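Local structure of collagen alpha-1(XX) chain (Homo sapiens, 5KF4) at residues N69-F81 and V88-P100. The protein forms one fibronectin type III domain of a collagen chain, a module that probably serves adhesion or spacing in the extracellular matrix. Residues are numbered along the deposited sequence; the frame is centred on the assembly and turned at random.
Sequences NLASRTEYLVSVF and VGEGLRGLVTTAP
V78 and V96 meet on the inward face of an antiparallel hairpin, V78 CG2 lying 4.1 Å from V96 CG1, and the pair illustrates how one ribbon of sheet can be buried on one side and open to solvent on the other. G94, directly across from V78, has no side chain, and V78 reaches diagonally to V96. Three hydrogen-bonded pairs, Y76 with V96, V78 with G94 and V80 with L92, lace the strands together; the bond from Y76 N to V96 O is the straightest, at 168°. This face is tightly covered: V78 and V80 rest on L29, while V96 packs against I27 and L19 of the opposing sheet.

Past the strand end, T98 turns inward. Its OG1 stands between backbone N and carbonyl carbon (chi1 57°), which lets it give its proton to A71 O at 2.7 Å, in the carbonyl plane on a lone pair, and accept T74 N at 3.2 Å. CG2 meanwhile comes obliquely to the Y76 ring, 4.1 Å from CE2, and Y76 OH in turn accepts A71 N, so both side chains fasten the same bend. A valine here has no hydroxyl, and A71 O and T74 N would probably be left without that partner, the 71-74 turn being held less firmly.

On the outer face R93, L95 and T97 are exposed, even though L77 CD1 touches L95 CD2 at 3.7 Å. The extended E75 chain crosses L95, its OE2 3.4 Å from L95 CD1, while OE1 is hydrogen-bonded to S48 OG, just past the end of strand 40-47. At the other end, F81 presents its ring edge to G89 O, with V88 alongside.

Strand 75-84 also pairs with 40-47. The arrangement is the C-terminal F-G hairpin of the fibronectin type III beta sandwich, its last strand at the edge of the four-stranded sheet.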
# COMPACT_ATOMS: atom_id res chain seq x y z
N ASN A 69 -0.10 -7.81 -12.04
CA ASN A 69 0.54 -9.12 -12.05
C ASN A 69 0.27 -9.92 -10.78
O ASN A 69 1.14 -10.63 -10.28
CB ASN A 69 2.04 -8.97 -12.27
CG ASN A 69 2.37 -8.26 -13.57
OD1 ASN A 69 2.15 -8.79 -14.66
ND2 ASN A 69 2.90 -7.05 -13.46
N LEU A 70 -0.95 -9.79 -10.26
CA LEU A 70 -1.35 -10.52 -9.06
C LEU A 70 -1.90 -11.89 -9.42
O LEU A 70 -2.45 -12.09 -10.50
CB LEU A 70 -2.39 -9.73 -8.27
CG LEU A 70 -1.94 -8.37 -7.75
CD1 LEU A 70 -3.11 -7.60 -7.14
CD2 LEU A 70 -0.81 -8.53 -6.74
N ALA A 71 -1.72 -12.86 -8.53
CA ALA A 71 -2.29 -14.18 -8.72
C ALA A 71 -3.79 -14.17 -8.45
O ALA A 71 -4.26 -13.47 -7.55
CB ALA A 71 -1.61 -15.20 -7.83
N SER A 72 -4.53 -14.94 -9.24
CA SER A 72 -5.98 -15.01 -9.12
C SER A 72 -6.43 -15.79 -7.89
O SER A 72 -5.65 -16.56 -7.33
CB SER A 72 -6.58 -15.63 -10.38
OG SER A 72 -6.34 -17.03 -10.41
N ARG A 73 -7.67 -15.57 -7.47
CA ARG A 73 -8.26 -16.27 -6.33
C ARG A 73 -7.39 -16.18 -5.09
O ARG A 73 -7.28 -17.13 -4.32
CB ARG A 73 -8.50 -17.75 -6.66
CG ARG A 73 -9.04 -18.02 -8.06
CD ARG A 73 -9.36 -19.49 -8.25
NE ARG A 73 -8.17 -20.33 -8.23
CZ ARG A 73 -7.38 -20.54 -9.28
NH1 ARG A 73 -7.65 -19.97 -10.45
NH2 ARG A 73 -6.30 -21.32 -9.17
N THR A 74 -6.76 -15.03 -4.89
CA THR A 74 -5.75 -14.89 -3.85
C THR A 74 -6.03 -13.70 -2.94
O THR A 74 -6.39 -12.63 -3.40
CB THR A 74 -4.34 -14.74 -4.45
OG1 THR A 74 -4.12 -15.78 -5.41
CG2 THR A 74 -3.28 -14.82 -3.36
N GLU A 75 -5.86 -13.91 -1.64
CA GLU A 75 -6.02 -12.84 -0.66
C GLU A 75 -4.70 -12.13 -0.45
O GLU A 75 -3.67 -12.75 -0.20
CB GLU A 75 -6.54 -13.39 0.66
CG GLU A 75 -6.80 -12.32 1.71
CD GLU A 75 -7.53 -12.85 2.92
OE1 GLU A 75 -7.24 -13.98 3.35
OE2 GLU A 75 -8.40 -12.13 3.45
N TYR A 76 -4.73 -10.80 -0.56
CA TYR A 76 -3.55 -9.99 -0.34
C TYR A 76 -3.70 -9.02 0.83
O TYR A 76 -4.75 -8.41 1.01
CB TYR A 76 -3.19 -9.21 -1.60
CG TYR A 76 -2.60 -10.05 -2.71
CD1 TYR A 76 -1.24 -10.32 -2.74
CD2 TYR A 76 -3.39 -10.57 -3.72
CE1 TYR A 76 -0.68 -11.08 -3.75
CE2 TYR A 76 -2.84 -11.33 -4.73
CZ TYR A 76 -1.49 -11.58 -4.74
OH TYR A 76 -0.93 -12.35 -5.74
N LEU A 77 -2.64 -8.89 1.62
CA LEU A 77 -2.53 -7.80 2.58
C LEU A 77 -1.86 -6.64 1.87
O LEU A 77 -0.74 -6.77 1.38
CB LEU A 77 -1.73 -8.20 3.82
CG LEU A 77 -1.75 -7.16 4.94
CD1 LEU A 77 -3.17 -6.91 5.43
CD2 LEU A 77 -0.85 -7.59 6.10
N VAL A 78 -2.53 -5.50 1.82
CA VAL A 78 -2.03 -4.36 1.06
C VAL A 78 -1.77 -3.17 1.97
O VAL A 78 -2.66 -2.75 2.70
CB VAL A 78 -3.02 -3.96 -0.04
CG1 VAL A 78 -2.48 -2.79 -0.82
CG2 VAL A 78 -3.29 -5.13 -0.97
N SER A 79 -0.55 -2.63 1.93
CA SER A 79 -0.17 -1.56 2.84
C SER A 79 0.32 -0.31 2.12
O SER A 79 0.96 -0.39 1.06
CB SER A 79 0.90 -2.05 3.82
OG SER A 79 0.42 -3.14 4.59
N VAL A 80 0.03 0.86 2.70
CA VAL A 80 0.50 2.14 2.17
C VAL A 80 1.30 2.90 3.22
O VAL A 80 0.76 3.34 4.22
CB VAL A 80 -0.68 3.02 1.72
CG1 VAL A 80 -0.16 4.35 1.18
CG2 VAL A 80 -1.51 2.30 0.68
N PHE A 81 2.60 3.06 2.97
CA PHE A 81 3.49 3.74 3.91
C PHE A 81 3.93 5.09 3.37
O PHE A 81 4.52 5.16 2.29
CB PHE A 81 4.72 2.88 4.21
CG PHE A 81 4.41 1.63 4.97
CD1 PHE A 81 4.41 1.63 6.36
CD2 PHE A 81 4.14 0.44 4.30
CE1 PHE A 81 4.14 0.47 7.06
CE2 PHE A 81 3.87 -0.72 5.01
CZ PHE A 81 3.87 -0.71 6.39
N VAL A 88 9.73 6.77 8.16
CA VAL A 88 8.63 6.02 7.56
C VAL A 88 7.46 6.02 8.53
O VAL A 88 7.61 5.66 9.69
CB VAL A 88 9.03 4.57 7.18
CG1 VAL A 88 9.78 3.90 8.32
CG2 VAL A 88 7.80 3.76 6.76
N GLY A 89 6.29 6.45 8.06
CA GLY A 89 5.13 6.51 8.92
C GLY A 89 4.25 5.28 8.85
O GLY A 89 4.22 4.59 7.83
N GLU A 90 3.55 4.99 9.95
CA GLU A 90 2.51 3.97 9.95
C GLU A 90 1.49 4.32 8.88
O GLU A 90 1.21 5.50 8.65
CB GLU A 90 1.85 3.84 11.33
CG GLU A 90 2.23 2.57 12.08
CD GLU A 90 1.80 1.30 11.36
OE1 GLU A 90 2.24 0.21 11.77
OE2 GLU A 90 1.03 1.40 10.38
N GLY A 91 0.93 3.31 8.23
CA GLY A 91 0.03 3.56 7.12
C GLY A 91 -1.29 2.83 7.13
O GLY A 91 -1.74 2.31 8.15
N LEU A 92 -1.92 2.78 5.96
CA LEU A 92 -3.22 2.16 5.80
C LEU A 92 -3.05 0.73 5.31
O LEU A 92 -2.09 0.42 4.61
CB LEU A 92 -4.07 2.94 4.79
CG LEU A 92 -4.20 4.45 4.96
CD1 LEU A 92 -4.91 5.07 3.77
CD2 LEU A 92 -4.97 4.76 6.24
N ARG A 93 -3.98 -0.13 5.67
CA ARG A 93 -3.96 -1.48 5.13
C ARG A 93 -5.33 -2.15 5.10
O ARG A 93 -6.26 -1.74 5.80
CB ARG A 93 -2.96 -2.35 5.90
CG ARG A 93 -3.27 -2.59 7.35
CD ARG A 93 -2.27 -3.58 7.93
NE ARG A 93 -1.89 -3.28 9.30
CZ ARG A 93 -0.95 -3.95 9.96
NH1 ARG A 93 -0.30 -4.95 9.37
NH2 ARG A 93 -0.65 -3.62 11.22
N GLY A 94 -5.44 -3.16 4.25
CA GLY A 94 -6.67 -3.92 4.11
C GLY A 94 -6.47 -5.21 3.35
O GLY A 94 -5.45 -5.41 2.69
N LEU A 95 -7.46 -6.10 3.44
CA LEU A 95 -7.41 -7.37 2.74
C LEU A 95 -8.32 -7.34 1.52
O LEU A 95 -9.47 -6.90 1.61
CB LEU A 95 -7.83 -8.52 3.66
CG LEU A 95 -6.95 -8.84 4.86
CD1 LEU A 95 -7.69 -9.77 5.80
CD2 LEU A 95 -5.63 -9.47 4.42
N VAL A 96 -7.81 -7.80 0.39
CA VAL A 96 -8.62 -7.95 -0.80
C VAL A 96 -8.29 -9.26 -1.52
O VAL A 96 -7.13 -9.63 -1.66
CB VAL A 96 -8.44 -6.76 -1.77
CG1 VAL A 96 -6.98 -6.57 -2.14
CG2 VAL A 96 -9.30 -6.93 -3.01
N THR A 97 -9.33 -9.98 -1.94
CA THR A 97 -9.14 -11.22 -2.68
C THR A 97 -9.42 -10.96 -4.15
O THR A 97 -10.49 -10.45 -4.50
CB THR A 97 -10.06 -12.35 -2.16
OG1 THR A 97 -9.71 -12.68 -0.81
CG2 THR A 97 -9.90 -13.60 -3.00
N THR A 98 -8.46 -11.28 -5.01
CA THR A 98 -8.62 -11.06 -6.44
C THR A 98 -9.70 -11.96 -7.03
O THR A 98 -9.98 -13.04 -6.50
CB THR A 98 -7.28 -11.27 -7.21
OG1 THR A 98 -6.78 -12.59 -6.96
CG2 THR A 98 -6.23 -10.26 -6.78
N ALA A 99 -10.31 -11.50 -8.11
CA ALA A 99 -11.32 -12.27 -8.83
C ALA A 99 -10.76 -13.61 -9.31
O ALA A 99 -9.55 -13.75 -9.50
CB ALA A 99 -11.87 -11.46 -10.00
N PRO A 100 -11.64 -14.61 -9.52
CA PRO A 100 -11.20 -15.93 -9.99
C PRO A 100 -10.55 -15.90 -11.38
O PRO A 100 -11.03 -15.20 -12.27
CB PRO A 100 -12.50 -16.74 -10.02
CG PRO A 100 -13.37 -16.07 -9.02
CD PRO A 100 -13.07 -14.62 -9.16
OXT PRO A 100 -9.55 -16.58 -11.62